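Local coordinates for histidinol dehydrogenase (PDB 6AN0), which probably catalyses the two successive NAD-dependent oxidations that convert L-histidinol through its aldehyde to L-histidine, the final step of histidine biosynthesis, at residues 91-96 against 364-369; 137-142 against 172-177. One frame throughout, in Å; residues are numbered along the deposited sequence. Where two conformers were deposited one is given.

Contact 1. Residues 91-96 against 364-369. With ZN (zinc ion), chain B.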
loop_
_atom_site.group_PDB
_atom_site.type_symbol
_atom_site.label_atom_id
_atom_site.label_comp_id
_atom_site.label_asym_id
_atom_site.label_seq_id
_atom_site.Cartn_x
_atom_site.Cartn_y
_atom_site.Cartn_z
ATOM N N GLN A 91 -24.391 1.567 17.135
ATOM C CA GLN A 91 -23.641 2.585 17.863
ATOM C C GLN A 91 -22.577 1.958 18.759
ATOM O O GLN A 91 -21.476 2.503 18.899
ATOM C CB GLN A 91 -24.607 3.457 18.668
ATOM C CG GLN A 91 -25.558 4.212 17.754
ATOM C CD GLN A 91 -26.336 5.302 18.451
ATOM O OE1 GLN A 91 -26.621 6.344 17.859
ATOM N NE2 GLN A 91 -26.698 5.067 19.708
ATOM N N MET A 92 -22.892 0.821 19.379
ATOM C CA MET A 92 -21.906 0.089 20.170
ATOM C C MET A 92 -20.720 -0.325 19.310
ATOM O O MET A 92 -19.558 -0.156 19.701
ATOM C CB MET A 92 -22.567 -1.136 20.805
ATOM C CG MET A 92 -21.656 -1.999 21.659
ATOM S SD MET A 92 -20.806 -3.285 20.715
ATOM C CE MET A 92 -22.177 -4.360 20.271
ATOM N N ALA A 93 -20.998 -0.885 18.132
ATOM C CA ALA A 93 -19.923 -1.269 17.220
ATOM C C ALA A 93 -19.112 -0.053 16.775
ATOM O O ALA A 93 -17.877 -0.084 16.772
ATOM C CB ALA A 93 -20.505 -2.003 16.014
ATOM N N ALA A 94 -19.793 1.031 16.387
ATOM C CA ALA A 94 -19.086 2.214 15.898
ATOM C C ALA A 94 -18.148 2.775 16.962
ATOM O O ALA A 94 -17.030 3.212 16.655
ATOM C CB ALA A 94 -20.089 3.283 15.461
ATOM N N SER A 95 -18.587 2.775 18.218
ATOM C CA SER A 95 -17.743 3.301 19.283
ATOM C C SER A 95 -16.465 2.486 19.430
ATOM O O SER A 95 -15.376 3.054 19.590
ATOM C CB SER A 95 -18.522 3.340 20.597
ATOM O OG SER A 95 -19.415 4.441 20.618
ATOM N N ASN A 96 -16.571 1.157 19.366
ATOM C CA ASN A 96 -15.397 0.304 19.522
ATOM C C ASN A 96 -14.453 0.432 18.340
ATOM O O ASN A 96 -13.231 0.496 18.521
ATOM C CB ASN A 96 -15.826 -1.150 19.695
ATOM C CG ASN A 96 -16.448 -1.408 21.042
ATOM O OD1 ASN A 96 -16.242 -0.639 21.970
ATOM N ND2 ASN A 96 -17.217 -2.489 21.158
ATOM N N ASP A 364 -15.778 -9.401 13.118
ATOM C CA ASP A 364 -16.586 -8.992 11.973
ATOM C C ASP A 364 -17.427 -7.764 12.290
ATOM O O ASP A 364 -17.651 -6.919 11.416
ATOM C CB ASP A 364 -17.511 -10.129 11.529
ATOM C CG ASP A 364 -16.780 -11.236 10.803
ATOM O OD1 ASP A 364 -15.601 -11.039 10.418
ATOM O OD2 ASP A 364 -17.394 -12.313 10.640
ATOM N N TYR A 365 -17.922 -7.658 13.526
ATOM C CA TYR A 365 -18.950 -6.675 13.842
ATOM C C TYR A 365 -18.517 -5.614 14.840
ATOM O O TYR A 365 -18.752 -4.424 14.596
ATOM C CB TYR A 365 -20.209 -7.372 14.378
ATOM C CG TYR A 365 -20.996 -8.089 13.314
ATOM C CD1 TYR A 365 -21.727 -7.377 12.368
ATOM C CD2 TYR A 365 -21.012 -9.477 13.254
ATOM C CE1 TYR A 365 -22.455 -8.032 11.392
ATOM C CE2 TYR A 365 -21.734 -10.139 12.286
ATOM C CZ TYR A 365 -22.445 -9.414 11.352
ATOM O OH TYR A 365 -23.159 -10.081 10.384
ATOM N N ALA A 366 -17.915 -5.993 15.971
ATOM C CA ALA A 366 -17.981 -5.087 17.119
ATOM C C ALA A 366 -16.736 -4.951 17.988
ATOM O O ALA A 366 -16.712 -4.026 18.806
ATOM C CB ALA A 366 -19.145 -5.503 18.030
ATOM N N SER A 367 -15.725 -5.822 17.880
ATOM C CA SER A 367 -14.594 -5.734 18.811
ATOM C C SER A 367 -13.803 -4.445 18.622
ATOM O O SER A 367 -13.262 -3.895 19.594
ATOM C CB SER A 367 -13.676 -6.945 18.652
ATOM O OG SER A 367 -12.930 -6.869 17.446
ATOM N N GLY A 368 -13.745 -3.935 17.395
ATOM C CA GLY A 368 -13.025 -2.723 17.077
ATOM C C GLY A 368 -11.978 -2.889 15.998
ATOM O O GLY A 368 -11.572 -1.890 15.384
ATOM N N THR A 369 -11.515 -4.117 15.752
ATOM C CA THR A 369 -10.579 -4.361 14.667
ATOM C C THR A 369 -11.306 -4.224 13.334
ATOM O O THR A 369 -12.538 -4.178 13.274
ATOM C CB THR A 369 -9.969 -5.758 14.785
ATOM O OG1 THR A 369 -11.021 -6.739 14.754
ATOM C CG2 THR A 369 -9.204 -5.899 16.101
HETATM ZN ZN ZN B . -18.014 -12.818 8.614
HETATM O O HOH W 1 -16.022 -12.098 7.926
HETATM O O HOH W 2 -16.955 -14.553 8.784
#

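Contact 2. Residues 137-142 against 172-177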
loop_
_atom_site.group_PDB
_atom_site.type_symbol
_atom_site.label_atom_id
_atom_site.label_comp_id
_atom_site.label_asym_id
_atom_site.label_seq_id
_atom_site.Cartn_x
_atom_site.Cartn_y
_atom_site.Cartn_z
ATOM N N SER A 137 -30.286 -8.364 -0.928
ATOM C CA SER A 137 -31.290 -8.320 0.132
ATOM C C SER A 137 -30.673 -8.310 1.528
ATOM O O SER A 137 -31.317 -7.827 2.467
ATOM C CB SER A 137 -32.276 -9.487 -0.015
ATOM O OG SER A 137 -31.640 -10.749 0.087
ATOM N N ALA A 138 -29.446 -8.822 1.693
ATOM C CA ALA A 138 -28.794 -8.856 2.997
ATOM C C ALA A 138 -27.752 -7.750 3.070
ATOM O O ALA A 138 -26.662 -7.892 2.497
ATOM C CB ALA A 138 -28.148 -10.222 3.249
ATOM N N PRO A 139 -28.017 -6.647 3.772
ATOM C CA PRO A 139 -27.096 -5.503 3.745
ATOM C C PRO A 139 -25.880 -5.761 4.622
ATOM O O PRO A 139 -26.009 -5.929 5.836
ATOM C CB PRO A 139 -27.952 -4.356 4.296
ATOM C CG PRO A 139 -28.887 -5.047 5.259
ATOM C CD PRO A 139 -29.152 -6.426 4.688
ATOM N N LEU A 140 -24.694 -5.790 4.012
ATOM C CA LEU A 140 -23.465 -5.845 4.803
ATOM C C LEU A 140 -23.059 -4.423 5.200
ATOM O O LEU A 140 -22.026 -3.889 4.802
ATOM C CB LEU A 140 -22.352 -6.573 4.058
ATOM C CG LEU A 140 -22.478 -8.099 3.882
ATOM C CD1 LEU A 140 -21.106 -8.766 3.835
ATOM C CD2 LEU A 140 -23.359 -8.758 4.946
ATOM N N PHE A 141 -23.926 -3.806 6.008
ATOM C CA PHE A 141 -23.713 -2.444 6.485
ATOM C C PHE A 141 -22.540 -2.336 7.457
ATOM O O PHE A 141 -22.062 -1.226 7.707
ATOM C CB PHE A 141 -24.987 -1.925 7.165
ATOM C CG PHE A 141 -25.426 -2.765 8.333
ATOM C CD1 PHE A 141 -24.914 -2.540 9.601
ATOM C CD2 PHE A 141 -26.317 -3.806 8.149
ATOM C CE1 PHE A 141 -25.286 -3.332 10.656
ATOM C CE2 PHE A 141 -26.707 -4.594 9.207
ATOM C CZ PHE A 141 -26.191 -4.355 10.463
ATOM N N SER A 142 -22.091 -3.449 8.043
ATOM C CA SER A 142 -20.926 -3.375 8.928
ATOM C C SER A 142 -19.695 -2.870 8.176
ATOM O O SER A 142 -18.829 -2.205 8.762
ATOM C CB SER A 142 -20.658 -4.746 9.559
ATOM O OG SER A 142 -20.481 -5.750 8.559
ATOM N N ASN A 172 -30.943 -0.408 0.805
ATOM C CA ASN A 172 -31.355 -0.982 2.079
ATOM C C ASN A 172 -31.236 0.061 3.192
ATOM O O ASN A 172 -30.228 0.773 3.263
ATOM C CB ASN A 172 -30.496 -2.199 2.423
ATOM C CG ASN A 172 -31.058 -2.980 3.598
ATOM O OD1 ASN A 172 -30.945 -2.560 4.748
ATOM N ND2 ASN A 172 -31.679 -4.112 3.311
ATOM N N PRO A 173 -32.235 0.174 4.074
ATOM C CA PRO A 173 -32.211 1.247 5.088
ATOM C C PRO A 173 -31.039 1.176 6.045
ATOM O O PRO A 173 -30.580 2.227 6.511
ATOM C CB PRO A 173 -33.545 1.065 5.832
ATOM C CG PRO A 173 -34.071 -0.279 5.406
ATOM C CD PRO A 173 -33.543 -0.497 4.017
ATOM N N ALA A 174 -30.551 -0.025 6.375
ATOM C CA ALA A 174 -29.407 -0.121 7.288
ATOM C C ALA A 174 -28.140 0.469 6.688
ATOM O O ALA A 174 -27.301 1.019 7.420
ATOM C CB ALA A 174 -29.164 -1.576 7.694
ATOM N N ILE A 175 -27.954 0.355 5.373
ATOM C CA ILE A 175 -26.794 0.983 4.748
ATOM C C ILE A 175 -26.874 2.498 4.882
ATOM O O ILE A 175 -25.895 3.157 5.260
ATOM C CB ILE A 175 -26.678 0.567 3.269
ATOM C CG1 ILE A 175 -26.309 -0.908 3.153
ATOM C CG2 ILE A 175 -25.652 1.457 2.533
ATOM C CD1 ILE A 175 -26.281 -1.409 1.701
ATOM N N LEU A 176 -28.032 3.074 4.537
ATOM C CA LEU A 176 -28.167 4.529 4.567
ATOM C C LEU A 176 -28.078 5.054 5.993
ATOM O O LEU A 176 -27.415 6.069 6.247
ATOM C CB LEU A 176 -29.490 4.954 3.915
ATOM C CG LEU A 176 -29.647 4.577 2.435
ATOM C CD1 LEU A 176 -31.009 5.011 1.917
ATOM C CD2 LEU A 176 -28.529 5.198 1.605
ATOM N N TYR A 177 -28.752 4.380 6.932
ATOM C CA TYR A 177 -28.658 4.772 8.335
ATOM C C TYR A 177 -27.206 4.796 8.799
ATOM O O TYR A 177 -26.746 5.777 9.399
ATOM C CB TYR A 177 -29.479 3.827 9.225
ATOM C CG TYR A 177 -29.148 4.053 10.685
ATOM C CD1 TYR A 177 -28.196 3.270 11.351
ATOM C CD2 TYR A 177 -29.719 5.111 11.377
ATOM C CE1 TYR A 177 -27.858 3.523 12.687
ATOM C CE2 TYR A 177 -29.387 5.368 12.700
ATOM C CZ TYR A 177 -28.462 4.578 13.345
ATOM O OH TYR A 177 -28.159 4.855 14.655
#

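Contact 1. Residues 91-96 against 364-369
N96 and A366 make the single direct hydrogen bond of this helix-to-loop contact, in which helix 84-102 of the ALDH-like fold lies against the turn that follows helix 360-365. ND2 of N96 donates to A366 O over 2.9 Å, with an N-H...O angle of 152°. The amide meets the carbonyl nearly end-on, the C=O...N angle being 161°, and the acceptor lies close to the plane of the amide. With CG beside its own backbone N and anti to the carbonyl carbon (chi1 -72°), the N96 side chain is directed at the turn, and its CB also comes within 3.1 Å of A366 O. One turn earlier, M92 holds CG anti to the backbone N, and a bend at chi2 then puts SD alongside the A366 methyl, 3.9 Å from CB; a second bend, at chi3, brings CE about as near. A93 CB sits 3.3 Å from Y365 O, and its methyl is 4.3 Å from A366 CB, a looser apolar contact. Further along, the backbones themselves meet, N96 O lying 3.5 Å from G368 CA. G368 has positive phi and no side chain at this close approach to the helix carbonyl.

The next shell belongs partly to the second subunit, whose G410 and I411 pack on M92 and A366. Y365 OH bonds E418 of that subunit, and S367 OG bonds its Q397. At the other end of the segment, D364 OD2 binds the zinc ion at 2.2 Å, beside H266 of the same chain and H423 of the second subunit; the site is thus shared across the dimer. Two waters complete the metal's ligands, and water 1 makes a weak hydrogen bond to D364 OD1 at 2.7 Å.

Contact 2. Residues 137-142 against 172-177
Two first torsions bring F141 and N172 to bear on opposing residues: F141 holds CG between its backbone N and carbonyl carbon (chi1 59°), whereas N172 carries CG anti to its nitrogen (chi1 -169°). The F141 ring consequently lies against A174, whose CB approaches obliquely and is 3.6 Å from CD2. The P139 ring crosses the N172 amide obliquely. P139 CG stands over the flat of that amide, 3.3 Å from N172 OD1 and hardly farther from its CG and ND2, van der Waals packing on an amide face.

The rotation of the amide is held by the helix it begins. N172 is the N-cap of helix 173-181, and OD1 accepts from A174 N at 3.0 Å, the donor lying in the carbonyl plane on a lone pair. That bond uses the amide's edge, and its face remains turned to the proline. The helix belongs to a Rossmann-like alternation in which strands 117-132, 158-163 and 186-189 run parallel, with helices 142-154 and 173-181 connecting them in sequence, as in beta-alpha-beta crossovers. Segment 137-142 is the loop from the first strand, which carries the predicted NAD-binding Y132, into helix 142-154.

An inverse gamma turn centred on L140, marked by a weak F141 N to P139 O bond, lets P139 and F141 both direct CB at the helix. I175 CG1 touches both, at the apex of a triangle, 4.0 Å from P139 CB and 4.3 Å from F141 CB. I90 of helix 84-102 also packs on F141, and A417 of the second subunit on P139, which is poorly ordered.

Along the chain the segments come in the order 91-96, 137-142, 172-177 and 364-369, so both halves of contact 2 fall between those of contact 1. The two centres are 16 Å apart. Helix 84-102 takes part in contact 1 and also borders contact 2, where Q91 meets Y177 of helix 173-181. A second junction is at the start of helix 142-154, where S142 CB lies 4.0 Å from Y365 CD1. S142 OG and Y365 OH both bond E418 of the second subunit, a predicted substrate-binding residue. Contact 2 is internal to the Rossmann-like layer; contact 1 and the S142-Y365 touch link it to the segment carrying the zinc ligand, and both contacts touch the second subunit.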